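Local coordinates for protein superoxide dismutase (Clostridium difficile, PDB 3TJT) that probably converts superoxide radicals into hydrogen peroxide and molecular oxygen at a protein-bound iron centre, as an enzyme of the iron/manganese superoxide dismutase family, at residues L11-D16 and E25-H30; A82-F87 and S131-L136; I164-W169 and N182-N187. One frame throughout, in Å; residues are numbered along the deposited sequence.

Contact 1 (L11-D16 and E25-H30); sequences LPYAYD and ETMKLH. With FE (Fe (III) ion), chain B.
Met27 faces all three residues of the 11-16 loop that touch the helix, Leu11, Tyr13 and Tyr15. The pairing lies in the alpha-hairpin domain of iron/manganese superoxide dismutases, where the chain ahead of helix 24-46 runs back past the helix's first turns. The Met27 chain is bent at chi2 and chi3 (-60° and -54°), and this folding brings CE in among Leu11 and Tyr13. There CE meets Leu11 CD1 at 3.9 Å, the two side chains crossing at about a right angle. CE also lies at the edge of the Tyr13 ring, close to its plane, 4.0 Å from CE1. The Tyr13 hydroxyl is used on another helix, in a hydrogen bond to the carbonyl of Phe89. Nearer the helix axis, Met27 CG packs against the backbone, 3.3 Å from Tyr15 O.

At Lys28 the contact turns from apolar to mixed. Its chain is bent at chi2, -102°, and rises across the Tyr15 ring at roughly a right angle. CG touches ring atom CD1 at 3.6 Å, and CE then passes over the face in a CH-pi contact. The ammonium follows, with NZ 4.3 Å from the ring centroid, a cation-pi interaction over the same face. Leu11 CD2 lies over the opposite face, so the phenol is sandwiched between an aliphatic branch and a lysine. A hydrogen bond from Tyr15 OH to Asp32 OD1, one turn further along the helix, fixes the ring's far end.

His30 closes the segment without touching the loop: turned inward, it coordinates the iron (III) ion through NE2 at 2.2 Å.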
loop_
_atom_site.group_PDB
_atom_site.type_symbol
_atom_site.label_atom_id
_atom_site.label_comp_id
_atom_site.label_asym_id
_atom_site.label_seq_id
_atom_site.Cartn_x
_atom_site.Cartn_y
_atom_site.Cartn_z
ATOM N N LEU A 11 17.241 13.677 9.631
ATOM C CA LEU A 11 17.366 12.365 10.259
ATOM C C LEU A 11 18.220 12.494 11.522
ATOM O O LEU A 11 19.263 13.145 11.500
ATOM C CB LEU A 11 17.988 11.360 9.287
ATOM C CG LEU A 11 17.790 9.893 9.653
ATOM C CD1 LEU A 11 16.306 9.496 9.536
ATOM C CD2 LEU A 11 18.650 9.005 8.760
ATOM N N PRO A 12 17.762 11.902 12.633
ATOM C CA PRO A 12 18.423 12.087 13.937
ATOM C C PRO A 12 19.707 11.266 14.143
ATOM O O PRO A 12 20.229 11.236 15.259
ATOM C CB PRO A 12 17.359 11.623 14.947
ATOM C CG PRO A 12 16.051 11.574 14.170
ATOM C CD PRO A 12 16.455 11.234 12.763
ATOM N N TYR A 13 20.187 10.596 13.100
ATOM C CA TYR A 13 21.375 9.745 13.179
ATOM C C TYR A 13 21.864 9.559 11.749
ATOM O O TYR A 13 21.201 9.990 10.808
ATOM C CB TYR A 13 21.044 8.388 13.824
ATOM C CG TYR A 13 19.627 7.948 13.518
ATOM C CD1 TYR A 13 19.313 7.367 12.296
ATOM C CD2 TYR A 13 18.599 8.155 14.436
ATOM C CE1 TYR A 13 18.003 6.989 11.991
ATOM C CE2 TYR A 13 17.289 7.788 14.144
ATOM C CZ TYR A 13 16.997 7.202 12.921
ATOM O OH TYR A 13 15.695 6.842 12.615
ATOM N N ALA A 14 23.018 8.923 11.577
ATOM C CA ALA A 14 23.555 8.699 10.242
ATOM C C ALA A 14 22.621 7.788 9.441
ATOM O O ALA A 14 21.912 6.962 10.019
ATOM C CB ALA A 14 24.942 8.078 10.332
ATOM N N TYR A 15 22.645 7.912 8.119
ATOM C CA TYR A 15 21.744 7.118 7.285
ATOM C C TYR A 15 22.038 5.617 7.344
ATOM O O TYR A 15 21.153 4.805 7.073
ATOM C CB TYR A 15 21.732 7.618 5.834
ATOM C CG TYR A 15 20.986 8.920 5.634
ATOM C CD1 TYR A 15 19.690 8.932 5.141
ATOM C CD2 TYR A 15 21.576 10.137 5.951
ATOM C CE1 TYR A 15 19.009 10.119 4.947
ATOM C CE2 TYR A 15 20.900 11.332 5.772
ATOM C CZ TYR A 15 19.608 11.316 5.271
ATOM O OH TYR A 15 18.933 12.503 5.085
ATOM N N ASP A 16 23.268 5.244 7.705
ATOM C CA ASP A 16 23.616 3.836 7.866
ATOM C C ASP A 16 23.599 3.372 9.330
ATOM O O ASP A 16 24.037 2.266 9.649
ATOM C CB ASP A 16 24.983 3.535 7.215
ATOM C CG ASP A 16 26.143 4.243 7.914
ATOM O OD1 ASP A 16 25.898 5.042 8.842
ATOM O OD2 ASP A 16 27.308 3.996 7.534
ATOM N N GLU A 25 20.342 2.551 1.975
ATOM C CA GLU A 25 19.683 3.012 0.759
ATOM C C GLU A 25 18.212 3.332 1.045
ATOM O O GLU A 25 17.674 4.334 0.569
ATOM C CB GLU A 25 19.809 1.955 -0.336
ATOM C CG GLU A 25 21.252 1.734 -0.821
ATOM C CD GLU A 25 22.191 1.084 0.210
ATOM O OE1 GLU A 25 21.733 0.282 1.063
ATOM O OE2 GLU A 25 23.415 1.366 0.138
ATOM N N THR A 26 17.585 2.476 1.835
ATOM C CA THR A 26 16.189 2.689 2.224
ATOM C C THR A 26 16.027 3.906 3.131
ATOM O O THR A 26 15.092 4.691 2.971
ATOM C CB THR A 26 15.619 1.431 2.880
ATOM O OG1 THR A 26 15.499 0.407 1.892
ATOM C CG2 THR A 26 14.243 1.704 3.496
ATOM N N MET A 27 16.945 4.093 4.076
ATOM C CA MET A 27 16.870 5.294 4.910
ATOM C C MET A 27 16.936 6.565 4.068
ATOM O O MET A 27 16.194 7.517 4.310
ATOM C CB MET A 27 17.969 5.303 5.991
ATOM C CG MET A 27 17.877 4.150 6.989
ATOM S SD MET A 27 16.318 4.076 7.947
ATOM C CE MET A 27 16.264 5.719 8.652
ATOM N N LYS A 28 17.816 6.580 3.069
ATOM C CA LYS A 28 17.934 7.721 2.167
ATOM C C LYS A 28 16.639 7.975 1.390
ATOM O O LYS A 28 16.147 9.095 1.344
ATOM C CB LYS A 28 19.101 7.527 1.191
ATOM C CG LYS A 28 20.477 7.636 1.832
ATOM C CD LYS A 28 21.121 8.994 1.555
ATOM C CE LYS A 28 22.488 9.109 2.238
ATOM N NZ LYS A 28 23.038 10.499 2.190
ATOM N N LEU A 29 16.088 6.929 0.784
ATOM C CA LEU A 29 14.866 7.086 0.007
ATOM C C LEU A 29 13.713 7.460 0.920
ATOM O O LEU A 29 12.941 8.365 0.623
ATOM C CB LEU A 29 14.525 5.781 -0.714
ATOM C CG LEU A 29 15.416 5.413 -1.904
ATOM C CD1 LEU A 29 15.285 3.934 -2.209
ATOM C CD2 LEU A 29 15.086 6.249 -3.120
ATOM N N HIS A 30 13.597 6.748 2.028
ATOM C CA HIS A 30 12.452 6.910 2.924
ATOM C C HIS A 30 12.413 8.342 3.461
ATOM O O HIS A 30 11.361 8.987 3.481
ATOM C CB HIS A 30 12.560 5.900 4.065
ATOM C CG HIS A 30 11.248 5.558 4.699
ATOM N ND1 HIS A 30 11.150 4.691 5.765
ATOM C CD2 HIS A 30 9.981 5.940 4.404
ATOM C CE1 HIS A 30 9.881 4.564 6.112
ATOM N NE2 HIS A 30 9.154 5.313 5.303
HETATM FE FE FE B . 7.036 5.303 4.894
HETATM O O HOH W 1 4.811 5.142 4.905
#

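Contact 2 (A82-F87 and S131-L136); sequences AYNHKF and SGWAWL. With FE (Fe (III) ion), chain B.
Trp133 and Trp135, two apart on the strand and so on one side of it, both place CG beside the backbone N, anti to the carbonyl carbon (chi1 -67° and -54°), the rings reaching toward helix 72-90. Asn84 CB lies over the face of the six-membered ring of Trp133, 3.4 Å from CZ2, in a CH-pi contact. A similar first torsion in Asn84 turns its amide to meet both indoles, ND2 toward Trp133 NE1 and OD1 toward Trp135 CH2. The amide is inclined 57° to the indole planes, with OD1 3.5 Å from Trp135 CH2. At the other end of the amide, Asn84 ND2 and Trp133 NE1 both hydrogen-bond to Gln152 OE1, which ties the asparagine and the indole to one acceptor.

His85, a ligand of the iron (III) ion through NE2 at 2.2 Å, receives the edge of Trp133 over one ring face. This T-shaped pair has its centroids 5.5 Å apart, and the tryptophan forms a wall of the metal site while His85 ND1 is held by Gly81 O of its own helix. Further along, Trp135 turns its edge toward the face of Phe87 in an offset edge-to-face pair, CZ3 and Phe87 CD2 being 3.9 Å apart.

Helix and strand are thus joined at the centre of the chain by aromatic packing, without a direct hydrogen bond between them. The alpha-hairpin helix 72-90 meets here the middle strand of the C-terminal antiparallel sheet, flanked by strands 144-150 and 161-167, while Tyr35 of helix 24-46 and helix 57-62 pack against other sides of segment 82-87.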
loop_
_atom_site.group_PDB
_atom_site.type_symbol
_atom_site.label_atom_id
_atom_site.label_comp_id
_atom_site.label_asym_id
_atom_site.label_seq_id
_atom_site.Cartn_x
_atom_site.Cartn_y
_atom_site.Cartn_z
ATOM N N ALA A 82 3.632 13.362 6.790
ATOM C CA ALA A 82 4.649 14.180 7.445
ATOM C C ALA A 82 4.754 13.854 8.929
ATOM O O ALA A 82 5.851 13.670 9.458
ATOM C CB ALA A 82 4.361 15.660 7.236
ATOM N N TYR A 83 3.611 13.785 9.601
ATOM C CA TYR A 83 3.606 13.486 11.024
ATOM C C TYR A 83 4.158 12.088 11.290
ATOM O O TYR A 83 5.014 11.901 12.161
ATOM C CB TYR A 83 2.192 13.599 11.604
ATOM C CG TYR A 83 2.179 13.372 13.097
ATOM C CD1 TYR A 83 2.427 14.419 13.971
ATOM C CD2 TYR A 83 1.951 12.110 13.628
ATOM C CE1 TYR A 83 2.434 14.221 15.336
ATOM C CE2 TYR A 83 1.967 11.901 14.996
ATOM C CZ TYR A 83 2.203 12.964 15.841
ATOM O OH TYR A 83 2.217 12.765 17.202
ATOM N N ASN A 84 3.656 11.104 10.546
ATOM C CA ASN A 84 4.014 9.717 10.794
ATOM C C ASN A 84 5.512 9.462 10.587
ATOM O O ASN A 84 6.132 8.714 11.339
ATOM C CB ASN A 84 3.191 8.763 9.913
ATOM C CG ASN A 84 1.717 8.717 10.298
ATOM O OD1 ASN A 84 1.323 9.143 11.389
ATOM N ND2 ASN A 84 0.888 8.183 9.394
ATOM N N HIS A 85 6.089 10.067 9.556
ATOM C CA HIS A 85 7.497 9.822 9.272
ATOM C C HIS A 85 8.405 10.526 10.267
ATOM O O HIS A 85 9.401 9.952 10.705
ATOM C CB HIS A 85 7.837 10.176 7.823
ATOM C CG HIS A 85 7.320 9.160 6.859
ATOM N ND1 HIS A 85 6.020 9.176 6.395
ATOM C CD2 HIS A 85 7.893 8.045 6.345
ATOM C CE1 HIS A 85 5.829 8.135 5.601
ATOM N NE2 HIS A 85 6.948 7.432 5.559
ATOM N N LYS A 86 8.066 11.756 10.635
ATOM C CA LYS A 86 8.841 12.429 11.674
ATOM C C LYS A 86 8.848 11.552 12.924
ATOM O O LYS A 86 9.905 11.306 13.522
ATOM C CB LYS A 86 8.276 13.817 11.999
ATOM C CG LYS A 86 9.148 14.571 13.016
ATOM C CD LYS A 86 8.429 15.758 13.648
ATOM C CE LYS A 86 7.973 16.756 12.619
ATOM N NZ LYS A 86 7.330 17.953 13.245
ATOM N N PHE A 87 7.670 11.064 13.300
ATOM C CA PHE A 87 7.517 10.197 14.465
ATOM C C PHE A 87 8.338 8.914 14.324
ATOM O O PHE A 87 9.037 8.498 15.251
ATOM C CB PHE A 87 6.027 9.846 14.668
ATOM C CG PHE A 87 5.772 8.955 15.842
ATOM C CD1 PHE A 87 5.430 9.495 17.075
ATOM C CD2 PHE A 87 5.885 7.584 15.728
ATOM C CE1 PHE A 87 5.198 8.678 18.158
ATOM C CE2 PHE A 87 5.664 6.758 16.822
ATOM C CZ PHE A 87 5.322 7.306 18.036
ATOM N N SER A 131 -1.101 -0.882 2.381
ATOM C CA SER A 131 -0.169 0.060 3.010
ATOM C C SER A 131 -0.702 0.494 4.365
ATOM O O SER A 131 -1.910 0.687 4.530
ATOM C CB SER A 131 0.003 1.310 2.139
ATOM O OG SER A 131 0.508 0.989 0.835
ATOM N N GLY A 132 0.185 0.664 5.341
ATOM C CA GLY A 132 -0.265 1.205 6.616
ATOM C C GLY A 132 0.766 1.099 7.717
ATOM O O GLY A 132 1.953 0.955 7.443
ATOM N N TRP A 133 0.291 1.175 8.959
ATOM C CA TRP A 133 1.140 1.318 10.147
ATOM C C TRP A 133 0.591 0.458 11.275
ATOM O O TRP A 133 -0.621 0.261 11.378
ATOM C CB TRP A 133 1.127 2.777 10.624
ATOM C CG TRP A 133 1.779 3.732 9.694
ATOM C CD1 TRP A 133 1.261 4.234 8.536
ATOM C CD2 TRP A 133 3.078 4.317 9.841
ATOM N NE1 TRP A 133 2.159 5.085 7.947
ATOM C CE2 TRP A 133 3.284 5.155 8.727
ATOM C CE3 TRP A 133 4.080 4.220 10.811
ATOM C CZ2 TRP A 133 4.455 5.891 8.548
ATOM C CZ3 TRP A 133 5.250 4.956 10.634
ATOM C CH2 TRP A 133 5.426 5.777 9.512
ATOM N N ALA A 134 1.475 -0.050 12.132
ATOM C CA ALA A 134 1.043 -0.663 13.388
ATOM C C ALA A 134 1.497 0.232 14.531
ATOM O O ALA A 134 2.607 0.756 14.500
ATOM C CB ALA A 134 1.627 -2.057 13.551
ATOM N N TRP A 135 0.644 0.398 15.540
ATOM C CA TRP A 135 0.909 1.364 16.606
ATOM C C TRP A 135 0.712 0.770 17.999
ATOM O O TRP A 135 -0.194 -0.036 18.219
ATOM C CB TRP A 135 -0.051 2.565 16.500
ATOM C CG TRP A 135 -0.088 3.276 15.170
ATOM C CD1 TRP A 135 -0.980 3.065 14.149
ATOM C CD2 TRP A 135 0.789 4.311 14.732
ATOM N NE1 TRP A 135 -0.710 3.919 13.103
ATOM C CE2 TRP A 135 0.377 4.689 13.432
ATOM C CE3 TRP A 135 1.888 4.963 15.312
ATOM C CZ2 TRP A 135 1.025 5.675 12.705
ATOM C CZ3 TRP A 135 2.529 5.951 14.588
ATOM C CH2 TRP A 135 2.100 6.297 13.291
ATOM N N LEU A 136 1.563 1.186 18.937
ATOM C CA LEU A 136 1.236 1.079 20.359
ATOM C C LEU A 136 0.714 2.452 20.736
ATOM O O LEU A 136 1.402 3.463 20.548
ATOM C CB LEU A 136 2.477 0.733 21.191
ATOM C CG LEU A 136 2.314 0.801 22.716
ATOM C CD1 LEU A 136 1.350 -0.276 23.187
ATOM C CD2 LEU A 136 3.665 0.663 23.408
HETATM FE FE FE B . 7.036 5.303 4.894
HETATM O O HOH W 1 4.811 5.142 4.905
#

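Contact 3 (I164-W169 and N182-N187); sequences IGLDVW and NEYIDN. With FE (Fe (III) ion), chain B.
Leu166 and Tyr184 extend from strand and helix in opposite directions and slide past each other, bringing Leu166 CD1 to 3.7 Å from Tyr184 CZ. The phenol is directed at the strand's backbone: its OH donates to Asp167 O over 2.8 Å. The donor lies in the carbonyl plane, with a C=O...O angle of 152°, and the acceptor in turn lies at the ring's edge, near the ring plane. Beside it, Val168 CG1 approaches that same edge, 4.3 Å from CE2. The second branch of Leu166 turns to the neighbouring helix position, crossing Ile185 at about a right angle with CD2 3.9 Å from CG1.

Within the C-terminal domain of the superoxide dismutase fold, these contacts hold helix 181-188 against the end of strand 161-167, exactly where the chain supplies a metal ligand. Asp167 OD2 binds the iron (III) ion at 1.9 Å. Its other oxygen, OD1, accepts from Trp169 N at 3.0 Å in an Asx turn, met on the anti side and 33° out of the carboxylate plane.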
loop_
_atom_site.group_PDB
_atom_site.type_symbol
_atom_site.label_atom_id
_atom_site.label_comp_id
_atom_site.label_asym_id
_atom_site.label_seq_id
_atom_site.Cartn_x
_atom_site.Cartn_y
_atom_site.Cartn_z
ATOM N N ILE A 164 4.854 3.885 20.293
ATOM C CA ILE A 164 5.741 3.494 19.189
ATOM C C ILE A 164 4.885 3.190 17.953
ATOM O O ILE A 164 3.674 2.993 18.055
ATOM C CB ILE A 164 6.650 2.276 19.522
ATOM C CG1 ILE A 164 5.861 0.963 19.513
ATOM C CG2 ILE A 164 7.415 2.497 20.846
ATOM C CD1 ILE A 164 6.731 -0.293 19.667
ATOM N N GLY A 165 5.506 3.159 16.784
ATOM C CA GLY A 165 4.768 2.853 15.569
ATOM C C GLY A 165 5.714 2.335 14.508
ATOM O O GLY A 165 6.867 2.758 14.468
ATOM N N LEU A 166 5.222 1.429 13.662
ATOM C CA LEU A 166 6.031 0.790 12.620
ATOM C C LEU A 166 5.377 0.965 11.255
ATOM O O LEU A 166 4.212 0.603 11.051
ATOM C CB LEU A 166 6.201 -0.704 12.921
ATOM C CG LEU A 166 6.926 -1.557 11.864
ATOM C CD1 LEU A 166 8.329 -1.016 11.578
ATOM C CD2 LEU A 166 6.965 -3.020 12.308
ATOM N N ASP A 167 6.146 1.522 10.331
ATOM C CA ASP A 167 5.739 1.713 8.941
ATOM C C ASP A 167 5.797 0.370 8.219
ATOM O O ASP A 167 6.864 -0.231 8.115
ATOM C CB ASP A 167 6.705 2.715 8.297
ATOM C CG ASP A 167 6.281 3.164 6.915
ATOM O OD1 ASP A 167 5.302 2.615 6.355
ATOM O OD2 ASP A 167 6.927 4.092 6.373
ATOM N N VAL A 168 4.658 -0.118 7.725
ATOM C CA VAL A 168 4.678 -1.350 6.929
ATOM C C VAL A 168 4.242 -1.147 5.478
ATOM O O VAL A 168 3.852 -2.104 4.806
ATOM C CB VAL A 168 3.904 -2.541 7.582
ATOM C CG1 VAL A 168 4.609 -3.011 8.853
ATOM C CG2 VAL A 168 2.451 -2.171 7.875
ATOM N N TRP A 169 4.317 0.089 4.998
ATOM C CA TRP A 169 4.274 0.339 3.559
ATOM C C TRP A 169 5.431 -0.452 2.973
ATOM O O TRP A 169 6.486 -0.584 3.607
ATOM C CB TRP A 169 4.495 1.813 3.244
ATOM C CG TRP A 169 3.303 2.713 3.459
ATOM C CD1 TRP A 169 2.600 2.892 4.623
ATOM C CD2 TRP A 169 2.702 3.576 2.489
ATOM N NE1 TRP A 169 1.593 3.813 4.427
ATOM C CE2 TRP A 169 1.640 4.255 3.131
ATOM C CE3 TRP A 169 2.961 3.849 1.142
ATOM C CZ2 TRP A 169 0.835 5.184 2.465
ATOM C CZ3 TRP A 169 2.161 4.783 0.477
ATOM C CH2 TRP A 169 1.110 5.437 1.141
ATOM N N ASN A 182 7.621 -10.232 7.672
ATOM C CA ASN A 182 7.865 -10.822 8.987
ATOM C C ASN A 182 9.298 -10.611 9.491
ATOM O O ASN A 182 9.506 -10.369 10.677
ATOM C CB ASN A 182 7.512 -12.315 9.007
ATOM C CG ASN A 182 8.510 -13.159 8.235
ATOM O OD1 ASN A 182 8.679 -12.994 7.028
ATOM N ND2 ASN A 182 9.198 -14.051 8.938
ATOM N N GLU A 183 10.279 -10.706 8.597
ATOM C CA GLU A 183 11.677 -10.536 8.988
ATOM C C GLU A 183 11.988 -9.081 9.300
ATOM O O GLU A 183 12.759 -8.782 10.211
ATOM C CB GLU A 183 12.616 -11.047 7.892
ATOM C CG GLU A 183 12.525 -12.552 7.683
ATOM C CD GLU A 183 13.341 -13.040 6.497
ATOM O OE1 GLU A 183 14.011 -12.214 5.851
ATOM O OE2 GLU A 183 13.301 -14.255 6.211
ATOM N N TYR A 184 11.393 -8.180 8.527
ATOM C CA TYR A 184 11.518 -6.749 8.771
ATOM C C TYR A 184 10.964 -6.394 10.147
ATOM O O TYR A 184 11.598 -5.673 10.920
ATOM C CB TYR A 184 10.758 -5.987 7.688
ATOM C CG TYR A 184 10.485 -4.517 7.954
ATOM C CD1 TYR A 184 11.521 -3.595 8.081
ATOM C CD2 TYR A 184 9.176 -4.046 8.020
ATOM C CE1 TYR A 184 11.254 -2.230 8.289
ATOM C CE2 TYR A 184 8.899 -2.710 8.227
ATOM C CZ TYR A 184 9.934 -1.804 8.361
ATOM O OH TYR A 184 9.630 -0.478 8.550
ATOM N N ILE A 185 9.776 -6.906 10.448
ATOM C CA ILE A 185 9.128 -6.607 11.725
ATOM C C ILE A 185 9.979 -7.098 12.892
ATOM O O ILE A 185 10.243 -6.360 13.844
ATOM C CB ILE A 185 7.722 -7.231 11.797
ATOM C CG1 ILE A 185 6.821 -6.592 10.733
ATOM C CG2 ILE A 185 7.137 -7.060 13.196
ATOM C CD1 ILE A 185 5.563 -7.402 10.415
ATOM N N ASP A 186 10.429 -8.340 12.811
ATOM C CA ASP A 186 11.247 -8.896 13.883
ATOM C C ASP A 186 12.546 -8.106 14.079
ATOM O O ASP A 186 12.926 -7.794 15.208
ATOM C CB ASP A 186 11.559 -10.367 13.624
ATOM C CG ASP A 186 12.090 -11.069 14.860
ATOM O OD1 ASP A 186 11.430 -11.004 15.926
ATOM O OD2 ASP A 186 13.168 -11.680 14.768
ATOM N N ASN A 187 13.214 -7.766 12.984
ATOM C CA ASN A 187 14.467 -7.022 13.072
ATOM C C ASN A 187 14.292 -5.611 13.608
ATOM O O ASN A 187 15.195 -5.064 14.236
ATOM C CB ASN A 187 15.172 -6.986 11.720
ATOM C CG ASN A 187 16.100 -8.163 11.529
ATOM O OD1 ASN A 187 16.426 -8.865 12.486
ATOM N ND2 ASN A 187 16.529 -8.388 10.298
HETATM FE FE FE B . 7.036 5.303 4.894
HETATM O O HOH W 1 4.811 5.142 4.905
#

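How the contacts relate
Contact 2 lies at the centre of the chain and contact 3 is also buried, whereas contact 1 is a surface contact whose centre is about 15 Å from that of the chain. Each contributes one ligand to the same iron (III) ion: His30, His85 and Asp167, with His171 completing the protein ligands. Contacts 2 and 3 share a sheet, strands 132-138 and 161-167 being neighbours with probable backbone hydrogen bonds such as Leu166 N to Ala134 O. Contact 1 joins loop to helix, with a lysine over a tyrosine face; contact 2 unites the two domains through edge-to-face aromatic pairs; contact 3 alone has a direct hydrogen bond between its segments.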